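Long-range contact in inositol-1,4,5-trisphosphate 5-phosphatase 1 (PDB 1I9Z), which removes the 5-phosphate from soluble and lipid inositol phosphates such as phosphatidylinositol 4,5-bisphosphate, using magnesium, and so takes part in membrane trafficking and signalling: residues D283-Q297 and D305-I317. Sequence-based numbering, arbitrary orientation.
Sequences DRILYRGELVPHSYQ and DHRPIYATYEANI
Y313 and I285 meet in the apolar centre, I285 CG2 lying 3.3 Å from Y313 OH, where the two beta sheets of the DNase I-like catalytic domain face each other: strand 283-288 borders one sheet, while 309-317 and its hairpin partner 292-297 belong to the other. The short axes of 283-288 and 309-317 run 7.5 Å apart, a separation for side-chain packing rather than backbone pairing. Y313 presents an edge to the face of Y287 in an offset edge-to-face pair, ring planes at 64°, and takes L291 CD1 over one face as a CH-pi contact, 4.1 Å from its ring centroid. L291 CD2 presses against A315 CB at 3.5 Å, tighter than usual van der Waals contact. At the other end I309 CG1 sits between backbone N and carbonyl carbon (chi1 57°), a rotamer that carries CD1 to 3.7 Å from I285 CG1. The Y296 hydroxyl accepts the I285 N-H and is also hydrogen-bonded to E252 OE2, tying the hairpin to strand 283-288.

Outward, the antiparallel ladder pairs V292 with E314 and Q297 with Y310 as hydrogen-bonded pairs. Between P293 and Y296 the register slips by one residue, a beta bulge; there T312 O accepts the H294 N-H, T312 OG1 accepts the S295 N-H (N to OG1 2.9 Å), and a water bridges S295 O and T312 O.

The polar edge lies toward the active site, where D305 touches the bound inositol bisphosphate and the H306 side chain is about 5 Å from both that ligand and the calcium ion. H306 ND1 donates to the syn lone pair of D283 OD2 at 2.9 Å, nearly straight at 176°. The same D283 OD2 is also hydrogen-bonded to T260 OG1. With an alanine here the carboxylate is gone, and the H306 ring would probably be freer to turn while T260 loses this partner. As built, D283 OD2 lies in the imidazole plane of H306.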
# COMPACT_ATOMS: atom_id res chain seq x y z
N ASP A 283 10.69 7.56 0.62
CA ASP A 283 9.60 6.67 1.14
C ASP A 283 8.23 7.20 0.78
O ASP A 283 7.91 8.31 1.15
CB ASP A 283 9.79 6.59 2.67
CG ASP A 283 11.22 6.17 2.98
OD1 ASP A 283 11.51 4.95 2.81
OD2 ASP A 283 12.11 7.04 3.28
N ARG A 284 7.45 6.39 0.08
CA ARG A 284 6.16 6.90 -0.47
C ARG A 284 5.07 5.88 -0.38
O ARG A 284 5.33 4.65 -0.33
CB ARG A 284 6.39 7.28 -1.95
CG ARG A 284 7.68 8.13 -2.17
CD ARG A 284 7.49 9.58 -1.73
NE ARG A 284 6.83 10.46 -2.72
CZ ARG A 284 7.50 11.18 -3.64
NH1 ARG A 284 6.82 11.95 -4.48
NH2 ARG A 284 8.84 11.13 -3.74
N ILE A 285 3.84 6.36 -0.34
CA ILE A 285 2.67 5.45 -0.35
C ILE A 285 1.75 6.00 -1.42
O ILE A 285 1.39 7.17 -1.35
CB ILE A 285 1.98 5.41 1.01
CG1 ILE A 285 2.95 4.83 2.04
CG2 ILE A 285 0.71 4.54 1.02
CD1 ILE A 285 2.44 5.15 3.55
N LEU A 286 1.41 5.17 -2.41
CA LEU A 286 0.55 5.54 -3.54
C LEU A 286 -0.65 4.58 -3.59
O LEU A 286 -0.51 3.41 -3.17
CB LEU A 286 1.30 5.37 -4.88
CG LEU A 286 2.66 6.08 -4.91
CD1 LEU A 286 3.29 5.71 -6.28
CD2 LEU A 286 2.53 7.62 -4.73
N TYR A 287 -1.83 5.03 -4.10
CA TYR A 287 -2.96 4.12 -4.11
C TYR A 287 -3.70 4.25 -5.43
O TYR A 287 -3.63 5.31 -6.12
CB TYR A 287 -3.94 4.39 -2.94
CG TYR A 287 -4.67 5.75 -3.04
CD1 TYR A 287 -5.92 5.84 -3.66
CD2 TYR A 287 -4.09 6.90 -2.54
CE1 TYR A 287 -6.59 7.09 -3.77
CE2 TYR A 287 -4.73 8.15 -2.65
CZ TYR A 287 -5.99 8.21 -3.28
OH TYR A 287 -6.61 9.43 -3.41
N ARG A 288 -4.38 3.18 -5.77
CA ARG A 288 -5.09 3.17 -7.02
C ARG A 288 -6.46 2.59 -6.71
O ARG A 288 -6.57 1.59 -5.98
CB ARG A 288 -4.35 2.35 -8.05
CG ARG A 288 -5.05 2.42 -9.37
CD ARG A 288 -4.85 1.25 -10.27
NE ARG A 288 -3.86 1.50 -11.29
CZ ARG A 288 -3.91 1.05 -12.55
NH1 ARG A 288 -4.93 0.31 -12.99
NH2 ARG A 288 -2.90 1.31 -13.36
N GLY A 289 -7.51 3.23 -7.24
CA GLY A 289 -8.85 2.76 -6.95
C GLY A 289 -9.51 3.74 -5.99
O GLY A 289 -8.83 4.66 -5.45
N GLU A 290 -10.80 3.51 -5.73
CA GLU A 290 -11.58 4.42 -4.90
C GLU A 290 -11.47 4.40 -3.39
O GLU A 290 -12.47 4.51 -2.70
CB GLU A 290 -13.09 4.36 -5.29
CG GLU A 290 -13.38 4.62 -6.78
CD GLU A 290 -12.61 5.81 -7.40
OE1 GLU A 290 -12.60 6.93 -6.82
OE2 GLU A 290 -12.01 5.62 -8.49
N LEU A 291 -10.24 4.35 -2.87
CA LEU A 291 -10.04 4.43 -1.44
C LEU A 291 -10.29 5.86 -1.03
O LEU A 291 -10.14 6.75 -1.86
CB LEU A 291 -8.57 4.09 -1.09
CG LEU A 291 -8.22 2.62 -1.21
CD1 LEU A 291 -6.70 2.39 -0.94
CD2 LEU A 291 -9.09 1.87 -0.17
N VAL A 292 -10.65 6.10 0.22
CA VAL A 292 -10.79 7.48 0.71
C VAL A 292 -9.56 7.71 1.59
O VAL A 292 -9.46 7.12 2.66
CB VAL A 292 -12.07 7.66 1.54
CG1 VAL A 292 -12.10 9.10 2.13
CG2 VAL A 292 -13.30 7.40 0.63
N PRO A 293 -8.60 8.53 1.15
CA PRO A 293 -7.39 8.81 1.92
C PRO A 293 -7.57 9.81 3.01
O PRO A 293 -8.32 10.81 2.87
CB PRO A 293 -6.41 9.30 0.85
CG PRO A 293 -7.36 10.07 -0.08
CD PRO A 293 -8.52 9.14 -0.21
N HIS A 294 -6.91 9.57 4.13
CA HIS A 294 -7.00 10.49 5.21
C HIS A 294 -5.67 11.12 5.54
O HIS A 294 -5.40 12.25 5.11
CB HIS A 294 -7.66 9.82 6.42
CG HIS A 294 -9.14 9.68 6.26
ND1 HIS A 294 -9.74 8.59 5.66
CD2 HIS A 294 -10.15 10.54 6.55
CE1 HIS A 294 -11.04 8.78 5.58
NE2 HIS A 294 -11.32 9.96 6.11
N SER A 295 -4.81 10.40 6.23
CA SER A 295 -3.51 10.94 6.65
C SER A 295 -2.35 10.41 5.82
O SER A 295 -2.44 9.32 5.22
CB SER A 295 -3.24 10.59 8.12
OG SER A 295 -4.26 11.11 8.94
N TYR A 296 -1.26 11.17 5.80
CA TYR A 296 -0.04 10.73 5.10
C TYR A 296 1.06 11.47 5.80
O TYR A 296 1.25 12.69 5.57
CB TYR A 296 -0.08 11.14 3.61
CG TYR A 296 1.09 10.72 2.73
CD1 TYR A 296 1.43 11.45 1.61
CD2 TYR A 296 1.81 9.51 2.97
CE1 TYR A 296 2.39 10.98 0.70
CE2 TYR A 296 2.80 9.06 2.09
CZ TYR A 296 3.08 9.79 0.93
OH TYR A 296 3.98 9.28 -0.02
N GLN A 297 1.84 10.78 6.62
CA GLN A 297 2.87 11.50 7.40
C GLN A 297 4.11 10.65 7.66
O GLN A 297 4.06 9.41 7.56
CB GLN A 297 2.32 11.78 8.81
CG GLN A 297 1.38 13.00 8.97
CD GLN A 297 1.96 14.28 8.35
OE1 GLN A 297 3.18 14.61 8.49
NE2 GLN A 297 1.11 14.99 7.62
N ASP A 305 18.50 5.55 9.15
CA ASP A 305 18.84 6.80 8.46
C ASP A 305 17.60 7.26 7.66
O ASP A 305 17.61 8.32 7.04
CB ASP A 305 20.07 6.62 7.56
CG ASP A 305 19.96 5.45 6.61
OD1 ASP A 305 18.99 4.64 6.60
OD2 ASP A 305 20.90 5.38 5.82
N HIS A 306 16.51 6.50 7.70
CA HIS A 306 15.23 6.97 7.13
C HIS A 306 14.22 7.15 8.25
O HIS A 306 14.29 6.46 9.28
CB HIS A 306 14.54 5.94 6.22
CG HIS A 306 15.26 5.67 4.95
ND1 HIS A 306 14.68 5.85 3.71
CD2 HIS A 306 16.49 5.15 4.72
CE1 HIS A 306 15.52 5.43 2.77
NE2 HIS A 306 16.63 5.00 3.36
N ARG A 307 13.27 8.06 8.07
CA ARG A 307 12.11 8.11 9.00
C ARG A 307 11.05 7.22 8.44
O ARG A 307 10.96 7.07 7.20
CB ARG A 307 11.45 9.49 9.06
CG ARG A 307 12.38 10.55 9.64
CD ARG A 307 12.26 10.54 11.27
NE ARG A 307 13.20 11.55 11.70
CZ ARG A 307 14.49 11.36 11.97
NH1 ARG A 307 15.07 10.14 11.96
NH2 ARG A 307 15.28 12.45 12.04
N PRO A 308 10.25 6.57 9.30
CA PRO A 308 9.16 5.71 8.89
C PRO A 308 8.00 6.64 8.48
O PRO A 308 7.98 7.85 8.88
CB PRO A 308 8.81 4.87 10.16
CG PRO A 308 9.28 5.74 11.30
CD PRO A 308 10.39 6.67 10.78
N ILE A 309 7.07 6.11 7.68
CA ILE A 309 5.90 6.90 7.26
C ILE A 309 4.64 6.03 7.36
O ILE A 309 4.71 4.80 7.58
CB ILE A 309 6.01 7.38 5.78
CG1 ILE A 309 6.20 6.18 4.85
CG2 ILE A 309 7.20 8.32 5.63
CD1 ILE A 309 6.01 6.52 3.32
N TYR A 310 3.47 6.66 7.29
CA TYR A 310 2.23 5.89 7.25
C TYR A 310 1.18 6.67 6.47
O TYR A 310 1.31 7.89 6.25
CB TYR A 310 1.70 5.55 8.67
CG TYR A 310 1.17 6.77 9.42
CD1 TYR A 310 -0.18 7.15 9.30
CD2 TYR A 310 2.02 7.57 10.16
CE1 TYR A 310 -0.67 8.30 9.93
CE2 TYR A 310 1.54 8.76 10.77
CZ TYR A 310 0.22 9.10 10.66
OH TYR A 310 -0.25 10.22 11.32
N ALA A 311 0.12 5.96 6.08
CA ALA A 311 -1.01 6.59 5.42
C ALA A 311 -2.23 5.85 5.96
O ALA A 311 -2.12 4.65 6.32
CB ALA A 311 -0.91 6.41 3.86
N THR A 312 -3.38 6.55 6.04
CA THR A 312 -4.60 5.89 6.47
C THR A 312 -5.68 6.00 5.38
O THR A 312 -5.70 6.98 4.59
CB THR A 312 -5.14 6.49 7.78
OG1 THR A 312 -5.27 7.91 7.63
CG2 THR A 312 -4.21 6.20 8.91
N TYR A 313 -6.54 5.01 5.33
CA TYR A 313 -7.63 4.97 4.34
C TYR A 313 -8.91 4.38 4.90
O TYR A 313 -8.90 3.65 5.92
CB TYR A 313 -7.28 4.06 3.16
CG TYR A 313 -6.00 4.41 2.46
CD1 TYR A 313 -4.78 3.81 2.81
CD2 TYR A 313 -6.00 5.37 1.46
CE1 TYR A 313 -3.57 4.18 2.18
CE2 TYR A 313 -4.80 5.76 0.80
CZ TYR A 313 -3.58 5.15 1.18
OH TYR A 313 -2.42 5.50 0.56
N GLU A 314 -10.01 4.72 4.24
CA GLU A 314 -11.29 4.09 4.53
C GLU A 314 -11.54 3.38 3.24
O GLU A 314 -11.36 3.97 2.18
CB GLU A 314 -12.41 5.09 4.78
CG GLU A 314 -12.43 5.59 6.19
CD GLU A 314 -13.66 6.44 6.45
OE1 GLU A 314 -13.80 7.52 5.82
OE2 GLU A 314 -14.47 6.01 7.28
N ALA A 315 -11.97 2.12 3.31
CA ALA A 315 -12.19 1.35 2.10
C ALA A 315 -13.61 0.81 2.16
O ALA A 315 -13.97 0.10 3.11
CB ALA A 315 -11.19 0.18 2.02
N ASN A 316 -14.42 1.22 1.18
CA ASN A 316 -15.78 0.77 1.10
C ASN A 316 -15.78 -0.64 0.56
O ASN A 316 -15.23 -0.90 -0.51
CB ASN A 316 -16.61 1.68 0.19
CG ASN A 316 -18.09 1.28 0.22
OD1 ASN A 316 -18.60 0.62 -0.69
ND2 ASN A 316 -18.78 1.65 1.30
N ILE A 317 -16.41 -1.52 1.31
CA ILE A 317 -16.52 -2.95 1.05
C ILE A 317 -17.95 -3.32 0.68
O ILE A 317 -18.88 -2.73 1.21
CB ILE A 317 -16.07 -3.75 2.37
CG1 ILE A 317 -14.63 -4.21 2.18
CG2 ILE A 317 -17.00 -4.97 2.74
CD1 ILE A 317 -13.79 -3.21 1.59
O HOH W 1 -13.55 3.53 -0.22
O HOH W 2 -3.94 8.46 2.97
O HOH W 3 -3.58 10.06 11.66